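Long-range contacts in antifreeze protein (Uncultured bacterium, PDB 6EIO), which binds ice through two faces of its structure and so probably restrains the growth of ice crystals around its Antarctic bacterial host: residues A49-G54 with P69-G74; W176-S181 with V194-S199; L115-G120 with G133-D138. All coordinates share one frame; numbering follows the deposited sequence.

Interaction 1 (A49-G54 with P69-G74); sequences ATNITG and PGILNG
Asn-51 sits beside Ile-71, and Ile-52 beside Leu-72, where two neighbouring coils of the β-solenoid of this ice-binding family run parallel; alternate residues of strands 51-53 and 71-73 point to opposite faces of the sheet. Four backbone hydrogen bonds join them, from Ile-71 N to Thr-50 O, Ile-52 N to Ile-71 O, Asn-73 N to Ile-52 O and Gly-54 N to Asn-73 O. The face of Asn-51, Thr-53, Ile-71 and Asn-73 is mostly polar, with Ile-71 as its one apolar side chain. The amide of Asn-51 crosses the side chain of Ile-71, which takes two positions. Its ND2 donates to a water that also receives a bond from Asn-73 ND2, at 2.8 Å, and bonds Thr-53 OG1. Thr-53 and Asn-73 extend in the same direction, the methyl CG2 of the threonine flanking ND2 of the asparagine at 3.9 Å. On the other face Ile-52 packs inward, also touching Met-221, and its CG2 lies 3.7 Å from Leu-72 CD1. Leu-72 reaches it because CG is anti to the backbone N (chi1 177°) and chi2 swings CD1 back toward the neighbouring coil. Glycines suit the strand ends: the backbone of Gly-54 would jam a CB against the preceding carbonyl, and a CB on Gly-74 would strike Gly-54 O. Without one, Gly-74 CA approaches Gly-54 O at 3.4 Å, its C-H pointing almost straight at the oxygen (175°).

Interaction 2 (W176-S181 with V194-S199); sequences WQVSSS and VIALES
Trp-176 lays its indole obliquely against Val-194, with CD1 of the ring 3.9 Å from the methyl CG2. The other methyl of Val-194, CG1, meets Val-178 CG2 at 4.1 Å, so the two branches of one valine serve two neighbours of the parallel coil. Ala-196 continues this apolar face with a small CB that touches both Val-178 CB and Ser-180 O. The indole also has a polar tie, since NE1 bonds Lys-191 O, and its ring meets those of Phe-190 and Phe-137. Gln-177 and Ile-195 point to the opposite face of the sheet, where Gln-177 touches Tyr-94 and Ala-97 of helix 81-99; its NE2 donates, nearly in its amide plane, to Ser-179 OG at 3.1 Å, a hydroxyl also hydrogen-bonded to Ile-151 O. Regular strand pairing ends with Leu-197 N donating to Val-178 O. Beyond it the solenoid turns. Ser-180 O accepts from Glu-198 N, while the short side chain of Ser-181 brings OG, anti to its own carbonyl carbon (chi1 -69°), within 3.0 Å of Ser-199 N to accept its N-H. With an alanine here in place of Ser-181, the Ser-199 N-H is likely to lose this acceptor, and the join between the two turns to slacken. The chemistry thus changes along the contact: apolar branches pack on the inner face of the strands, and at the corner a side-chain hydroxyl joins a backbone carbonyl in linking successive coils.

Interaction 3 (L115-G120 with G133-D138); sequences LTLTPG and GDVTFD
Leu-117 and Phe-137 run alongside each other into the interior of the β-solenoid, where strands 116-117 and 135-138 of successive coils pair in parallel. This is the tightly packed half of the contact. Leu-117 CD1 reaches the far end of the phenyl ring obliquely, 3.9 Å from both CE2 and CZ of Phe-137. It can do so because the leucine keeps CG anti to its carbonyl carbon (chi1 -58°) and the phenylalanine uses a similar torsion, which gives the two side chains a common direction. Val-135, which takes two positions, brings CG2 near Leu-117 CD1 in one of them. Large apolar groups suit this face, which is closed by Ile-149, touching both Leu-117 and Phe-137, while the Phe-137 ring also meets Phe-147 edge-to-face.

The backbone between the faces is held by three nearly straight hydrogen bonds: Thr-136 N to Leu-115 O, Leu-117 N to Thr-136 O at 2.8 Å, and Asp-138 N to Leu-117 O.

The opposite face is looser and more open, and carries threonines and an aspartate. Thr-116 meets Thr-136 through its hydroxyl oxygen, OG1 lying 3.7 Å from Thr-136 CB, and meets Asp-138 through its methyl, CG2 coming 3.6 Å from Asp-138 CB; no hydrogen bond links these side chains directly. The carboxylate of Asp-138 turns to the backbone two residues on, where OD1 accepts from Leu-140 N. A water bridges the coils: it donates to Leu-115 O and, at 2.8 Å, to Asp-134 O, and it accepts the hydroxyl of Thr-136, OG1 lying 2.7 Å away.

How the interactions relate
All three interactions are parallel pairings between successive coils of one solenoid, yet they differ in depth. Interaction 2 is the most central and has the most buried residues; its second face meets helix 81-99 and its polar groups gather at the turn. Interaction 1 is the most exposed, and interaction 3 lies between, with a buried inner face. Interactions 1 and 3 stand on opposite sides of the chain's centre, about 29 Å apart between centres, and each has a face on which a water bridges polar groups. Interactions 2 and 3 share one interior: Trp-176 CZ2 packs 3.6 Å from Phe-137 CZ. Interaction 1 has no aromatic residue; its inner pair is aliphatic, and neither of the others touches it.

Interaction 1 (A49-G54 with P69-G74)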
loop_
_atom_site.group_PDB
_atom_site.type_symbol
_atom_site.label_atom_id
_atom_site.label_comp_id
_atom_site.label_asym_id
_atom_site.label_seq_id
_atom_site.Cartn_x
_atom_site.Cartn_y
_atom_site.Cartn_z
ATOM N N ALA A 49 13.405 -11.901 11.341
ATOM C CA ALA A 49 14.395 -10.922 10.836
ATOM C C ALA A 49 13.871 -9.935 9.776
ATOM O O ALA A 49 14.509 -9.696 8.741
ATOM C CB ALA A 49 15.621 -11.653 10.276
ATOM N N THR A 50 12.698 -9.379 10.027
ATOM C CA THR A 50 12.170 -8.306 9.215
ATOM C C THR A 50 13.175 -7.173 9.132
ATOM O O THR A 50 13.867 -6.865 10.105
ATOM C CB THR A 50 10.870 -7.823 9.848
ATOM O OG1 THR A 50 9.909 -8.872 9.686
ATOM C CG2 THR A 50 10.325 -6.524 9.237
ATOM N N ASN A 51 13.243 -6.549 7.960
ATOM C CA ASN A 51 14.060 -5.362 7.780
ATOM C C ASN A 51 13.193 -4.297 7.125
ATOM O O ASN A 51 12.595 -4.546 6.077
ATOM C CB ASN A 51 15.292 -5.656 6.923
ATOM C CG ASN A 51 16.313 -4.536 6.999
ATOM O OD1 ASN A 51 17.169 -4.528 7.886
ATOM N ND2 ASN A 51 16.244 -3.596 6.076
ATOM N N ILE A 52 13.166 -3.119 7.735
ATOM C CA ILE A 52 12.476 -1.946 7.192
ATOM C C ILE A 52 13.526 -0.906 6.849
ATOM O O ILE A 52 14.318 -0.526 7.713
ATOM C CB ILE A 52 11.475 -1.369 8.212
ATOM C CG1 ILE A 52 10.366 -2.371 8.532
ATOM C CG2 ILE A 52 10.900 -0.058 7.698
ATOM C CD1 ILE A 52 9.561 -2.010 9.771
ATOM N N THR A 53 13.513 -0.422 5.606
ATOM C CA THR A 53 14.336 0.726 5.215
ATOM C C THR A 53 13.357 1.869 4.975
ATOM O O THR A 53 12.650 1.904 3.965
ATOM C CB THR A 53 15.201 0.467 3.978
ATOM O OG1 THR A 53 15.963 -0.734 4.149
ATOM C CG2 THR A 53 16.184 1.618 3.795
ATOM N N GLY A 54 13.290 2.780 5.933
ATOM C CA GLY A 54 12.280 3.821 5.970
ATOM C C GLY A 54 11.854 4.037 7.401
ATOM O O GLY A 54 12.262 3.293 8.287
ATOM N N PRO A 69 14.007 -9.345 17.000
ATOM C CA PRO A 69 14.966 -9.551 15.909
ATOM C C PRO A 69 14.746 -8.699 14.664
ATOM O O PRO A 69 15.627 -8.665 13.817
ATOM C CB PRO A 69 14.789 -11.033 15.580
ATOM C CG PRO A 69 13.371 -11.306 15.917
ATOM C CD PRO A 69 13.126 -10.518 17.159
ATOM N N GLY A 70 13.598 -8.046 14.543
ATOM C CA GLY A 70 13.415 -7.120 13.446
ATOM C C GLY A 70 14.414 -5.986 13.552
ATOM O O GLY A 70 14.827 -5.608 14.651
ATOM N N ILE A 71 14.750 -5.419 12.390
ATOM C CA ILE A 71 15.726 -4.339 12.246
ATOM C C ILE A 71 15.047 -3.173 11.530
ATOM O O ILE A 71 14.468 -3.362 10.446
ATOM C CB ILE A 71 16.958 -4.797 11.434
ATOM C CG1 ILE A 71 17.694 -5.950 12.122
ATOM C CG2 ILE A 71 17.897 -3.629 11.183
ATOM C CD1 ILE A 71 18.274 -5.596 13.482
ATOM N N LEU A 72 15.148 -1.990 12.105
ATOM C CA LEU A 72 14.671 -0.756 11.510
ATOM C C LEU A 72 15.884 0.057 11.064
ATOM O O LEU A 72 16.658 0.542 11.898
ATOM C CB LEU A 72 13.835 0.028 12.515
ATOM C CG LEU A 72 13.355 1.380 12.007
ATOM C CD1 LEU A 72 12.441 1.222 10.812
ATOM C CD2 LEU A 72 12.664 2.128 13.145
ATOM N N ASN A 73 16.047 0.195 9.749
ATOM C CA ASN A 73 17.020 1.113 9.160
ATOM C C ASN A 73 16.230 2.374 8.810
ATOM O O ASN A 73 15.726 2.537 7.695
ATOM C CB ASN A 73 17.668 0.472 7.939
ATOM C CG ASN A 73 18.689 1.365 7.260
ATOM O OD1 ASN A 73 18.970 2.462 7.730
ATOM N ND2 ASN A 73 19.263 0.889 6.158
ATOM N N GLY A 74 16.062 3.222 9.820
ATOM C CA GLY A 74 15.122 4.324 9.779
ATOM C C GLY A 74 14.851 4.764 11.201
ATOM O O GLY A 74 15.465 4.261 12.145
HETATM O O HOH W 1 18.389 -1.622 5.197
#

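Interaction 2 (W176-S181 with V194-S199)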
loop_
_atom_site.group_PDB
_atom_site.type_symbol
_atom_site.label_atom_id
_atom_site.label_comp_id
_atom_site.label_asym_id
_atom_site.label_seq_id
_atom_site.Cartn_x
_atom_site.Cartn_y
_atom_site.Cartn_z
ATOM N N TRP A 176 -3.572 1.910 -2.926
ATOM C CA TRP A 176 -4.607 0.944 -2.584
ATOM C C TRP A 176 -5.314 1.469 -1.335
ATOM O O TRP A 176 -4.717 1.489 -0.253
ATOM C CB TRP A 176 -4.011 -0.432 -2.269
ATOM C CG TRP A 176 -3.029 -0.982 -3.248
ATOM C CD1 TRP A 176 -1.692 -0.682 -3.324
ATOM C CD2 TRP A 176 -3.255 -2.001 -4.247
ATOM N NE1 TRP A 176 -1.090 -1.409 -4.318
ATOM C CE2 TRP A 176 -2.019 -2.234 -4.889
ATOM C CE3 TRP A 176 -4.367 -2.758 -4.638
ATOM C CZ2 TRP A 176 -1.869 -3.194 -5.885
ATOM C CZ3 TRP A 176 -4.213 -3.708 -5.644
ATOM C CH2 TRP A 176 -2.980 -3.911 -6.255
ATOM N N GLN A 177 -6.571 1.887 -1.476
ATOM C CA GLN A 177 -7.372 2.347 -0.354
ATOM C C GLN A 177 -8.237 1.170 0.095
ATOM O O GLN A 177 -9.056 0.664 -0.679
ATOM C CB GLN A 177 -8.220 3.550 -0.797
ATOM C CG GLN A 177 -9.189 4.032 0.274
ATOM C CD GLN A 177 -10.527 3.334 0.231
ATOM O OE1 GLN A 177 -11.112 3.131 -0.843
ATOM N NE2 GLN A 177 -11.018 2.947 1.403
ATOM N N VAL A 178 -8.030 0.728 1.334
ATOM C CA VAL A 178 -8.608 -0.506 1.839
ATOM C C VAL A 178 -9.547 -0.157 2.992
ATOM O O VAL A 178 -9.110 0.347 4.035
ATOM C CB VAL A 178 -7.501 -1.473 2.281
ATOM C CG1 VAL A 178 -8.101 -2.738 2.901
ATOM C CG2 VAL A 178 -6.575 -1.808 1.125
ATOM N N SER A 179 -10.847 -0.441 2.817
ATOM C CA SER A 179 -11.827 0.003 3.797
ATOM C C SER A 179 -11.863 -0.864 5.045
ATOM O O SER A 179 -12.435 -0.444 6.055
ATOM C CB SER A 179 -13.216 0.075 3.168
ATOM O OG SER A 179 -13.264 0.991 2.089
ATOM N N SER A 180 -11.277 -2.058 4.996
ATOM C CA SER A 180 -11.132 -2.856 6.210
ATOM C C SER A 180 -9.655 -3.176 6.396
ATOM O O SER A 180 -8.898 -2.270 6.758
ATOM C CB SER A 180 -12.107 -4.023 6.279
ATOM O OG SER A 180 -11.831 -4.879 5.215
ATOM N N SER A 181 -9.221 -4.422 6.164
ATOM C CA SER A 181 -7.858 -4.857 6.411
ATOM C C SER A 181 -7.261 -5.515 5.172
ATOM O O SER A 181 -7.967 -5.917 4.242
ATOM C CB SER A 181 -7.816 -5.844 7.571
ATOM O OG SER A 181 -8.113 -5.194 8.799
ATOM N N VAL A 194 -0.372 1.218 0.524
ATOM C CA VAL A 194 -1.584 0.585 1.048
ATOM C C VAL A 194 -2.054 1.420 2.236
ATOM O O VAL A 194 -1.313 1.565 3.210
ATOM C CB VAL A 194 -1.304 -0.870 1.475
ATOM C CG1 VAL A 194 -2.569 -1.495 2.035
ATOM C CG2 VAL A 194 -0.762 -1.674 0.303
ATOM N N ILE A 195 -3.258 1.978 2.145
ATOM C CA ILE A 195 -3.830 2.773 3.224
ATOM C C ILE A 195 -5.081 2.050 3.688
ATOM O O ILE A 195 -6.095 2.059 2.980
ATOM C CB ILE A 195 -4.153 4.213 2.821
ATOM C CG1 ILE A 195 -3.049 4.833 1.965
ATOM C CG2 ILE A 195 -4.403 5.018 4.092
ATOM C CD1 ILE A 195 -3.356 6.242 1.515
ATOM N N ALA A 196 -4.996 1.397 4.844
ATOM C CA ALA A 196 -6.085 0.585 5.363
ATOM C C ALA A 196 -6.733 1.275 6.555
ATOM O O ALA A 196 -6.050 1.867 7.404
ATOM C CB ALA A 196 -5.608 -0.791 5.803
ATOM N N LEU A 197 -8.059 1.165 6.651
ATOM C CA LEU A 197 -8.739 1.710 7.817
ATOM C C LEU A 197 -8.346 0.961 9.082
ATOM O O LEU A 197 -8.185 1.571 10.152
ATOM C CB LEU A 197 -10.251 1.635 7.606
ATOM C CG LEU A 197 -11.096 2.260 8.723
ATOM C CD1 LEU A 197 -10.816 3.755 8.843
ATOM C CD2 LEU A 197 -12.559 2.014 8.466
ATOM N N GLU A 198 -8.248 -0.365 8.977
ATOM C CA GLU A 198 -8.042 -1.228 10.129
ATOM C C GLU A 198 -6.598 -1.731 10.157
ATOM O O GLU A 198 -5.707 -0.957 10.516
ATOM C CB GLU A 198 -9.121 -2.321 10.190
ATOM C CG GLU A 198 -10.524 -1.731 10.413
ATOM C CD GLU A 198 -10.734 -1.075 11.793
ATOM O OE1 GLU A 198 -9.865 -1.204 12.692
ATOM O OE2 GLU A 198 -11.795 -0.440 11.973
ATOM N N SER A 199 -6.359 -2.995 9.814
ATOM C CA SER A 199 -5.072 -3.634 10.027
ATOM C C SER A 199 -4.445 -4.105 8.715
ATOM O O SER A 199 -5.117 -4.263 7.688
ATOM C CB SER A 199 -5.245 -4.815 10.963
ATOM O OG SER A 199 -5.592 -4.382 12.266
#

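Interaction 3 (L115-G120 with G133-D138)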
loop_
_atom_site.group_PDB
_atom_site.type_symbol
_atom_site.label_atom_id
_atom_site.label_comp_id
_atom_site.label_asym_id
_atom_site.label_seq_id
_atom_site.Cartn_x
_atom_site.Cartn_y
_atom_site.Cartn_z
ATOM N N LEU A 115 -4.312 -9.960 -14.582
ATOM C CA LEU A 115 -4.794 -8.757 -15.236
ATOM C C LEU A 115 -3.703 -7.702 -15.322
ATOM O O LEU A 115 -2.831 -7.600 -14.469
ATOM C CB LEU A 115 -5.969 -8.150 -14.490
ATOM C CG LEU A 115 -7.254 -8.936 -14.523
ATOM C CD1 LEU A 115 -8.294 -8.142 -13.758
ATOM C CD2 LEU A 115 -7.724 -9.215 -15.942
ATOM N N THR A 116 -3.799 -6.902 -16.370
ATOM C CA THR A 116 -3.072 -5.659 -16.510
ATOM C C THR A 116 -4.013 -4.497 -16.247
ATOM O O THR A 116 -5.094 -4.406 -16.821
ATOM C CB THR A 116 -2.471 -5.516 -17.891
ATOM O OG1 THR A 116 -1.333 -6.359 -17.947
ATOM C CG2 THR A 116 -2.045 -4.075 -18.133
ATOM N N LEU A 117 -3.596 -3.626 -15.368
ATOM C CA LEU A 117 -4.310 -2.399 -15.047
ATOM C C LEU A 117 -3.535 -1.227 -15.630
ATOM O O LEU A 117 -2.369 -1.009 -15.291
ATOM C CB LEU A 117 -4.479 -2.247 -13.538
ATOM C CG LEU A 117 -5.203 -3.392 -12.839
ATOM C CD1 LEU A 117 -5.363 -3.089 -11.359
ATOM C CD2 LEU A 117 -6.553 -3.663 -13.491
ATOM N N THR A 118 -4.193 -0.474 -16.497
ATOM C CA THR A 118 -3.672 0.755 -17.063
ATOM C C THR A 118 -4.058 1.935 -16.165
ATOM O O THR A 118 -4.791 1.783 -15.182
ATOM C CB THR A 118 -4.181 0.877 -18.509
ATOM O OG1 THR A 118 -5.591 0.620 -18.540
ATOM C CG2 THR A 118 -3.500 -0.154 -19.413
ATOM N N PRO A 119 -3.520 3.135 -16.429
ATOM C CA PRO A 119 -3.673 4.227 -15.454
ATOM C C PRO A 119 -5.121 4.629 -15.244
ATOM O O PRO A 119 -5.947 4.583 -16.159
ATOM C CB PRO A 119 -2.861 5.365 -16.071
ATOM C CG PRO A 119 -1.799 4.644 -16.875
ATOM C CD PRO A 119 -2.554 3.493 -17.486
ATOM N N GLY A 120 -5.412 5.081 -14.029
ATOM C CA GLY A 120 -6.720 5.633 -13.720
ATOM C C GLY A 120 -7.228 5.182 -12.372
ATOM O O GLY A 120 -6.442 4.939 -11.443
ATOM N N GLY A 133 -1.835 -16.098 -10.242
ATOM C CA GLY A 133 -1.160 -15.123 -11.046
ATOM C C GLY A 133 -0.956 -13.744 -10.440
ATOM O O GLY A 133 -1.354 -13.377 -9.320
ATOM N N ASP A 134 -0.286 -12.966 -11.260
ATOM C CA ASP A 134 0.267 -11.693 -10.826
ATOM C C ASP A 134 -0.574 -10.565 -11.406
ATOM O O ASP A 134 -1.225 -10.736 -12.427
ATOM C CB ASP A 134 1.701 -11.556 -11.318
ATOM C CG ASP A 134 2.574 -12.699 -10.845
ATOM O OD1 ASP A 134 2.478 -13.054 -9.657
ATOM O OD2 ASP A 134 3.349 -13.240 -11.671
ATOM N N VAL A 135 -0.563 -9.401 -10.768
ATOM C CA VAL A 135 -1.226 -8.229 -11.321
ATOM C C VAL A 135 -0.153 -7.278 -11.833
ATOM O O VAL A 135 0.850 -7.041 -11.157
ATOM C CB VAL A 135 -2.198 -7.574 -10.314
ATOM C CG1 VAL A 135 -1.459 -7.063 -9.049
ATOM C CG2 VAL A 135 -3.014 -6.460 -11.009
ATOM N N THR A 136 -0.364 -6.748 -13.036
ATOM C CA THR A 136 0.593 -5.848 -13.665
ATOM C C THR A 136 -0.018 -4.463 -13.796
ATOM O O THR A 136 -1.130 -4.321 -14.304
ATOM C CB THR A 136 0.998 -6.374 -15.045
ATOM O OG1 THR A 136 1.607 -7.653 -14.894
ATOM C CG2 THR A 136 1.984 -5.453 -15.721
ATOM N N PHE A 137 0.714 -3.457 -13.336
ATOM C CA PHE A 137 0.371 -2.061 -13.579
ATOM C C PHE A 137 1.211 -1.591 -14.755
ATOM O O PHE A 137 2.438 -1.683 -14.709
ATOM C CB PHE A 137 0.655 -1.227 -12.332
ATOM C CG PHE A 137 -0.325 -1.517 -11.229
ATOM C CD1 PHE A 137 -0.158 -2.583 -10.363
ATOM C CD2 PHE A 137 -1.431 -0.727 -11.067
ATOM C CE1 PHE A 137 -1.109 -2.850 -9.399
ATOM C CE2 PHE A 137 -2.359 -0.985 -10.085
ATOM C CZ PHE A 137 -2.204 -2.056 -9.248
ATOM N N ASP A 138 0.544 -1.126 -15.811
ATOM C CA ASP A 138 1.208 -0.782 -17.063
ATOM C C ASP A 138 0.900 0.679 -17.368
ATOM O O ASP A 138 -0.257 1.050 -17.574
ATOM C CB ASP A 138 0.739 -1.722 -18.172
ATOM C CG ASP A 138 1.577 -1.650 -19.437
ATOM O OD1 ASP A 138 2.029 -0.532 -19.796
ATOM O OD2 ASP A 138 1.745 -2.731 -20.066
HETATM O O HOH W 2 -0.270 -9.645 -14.846
#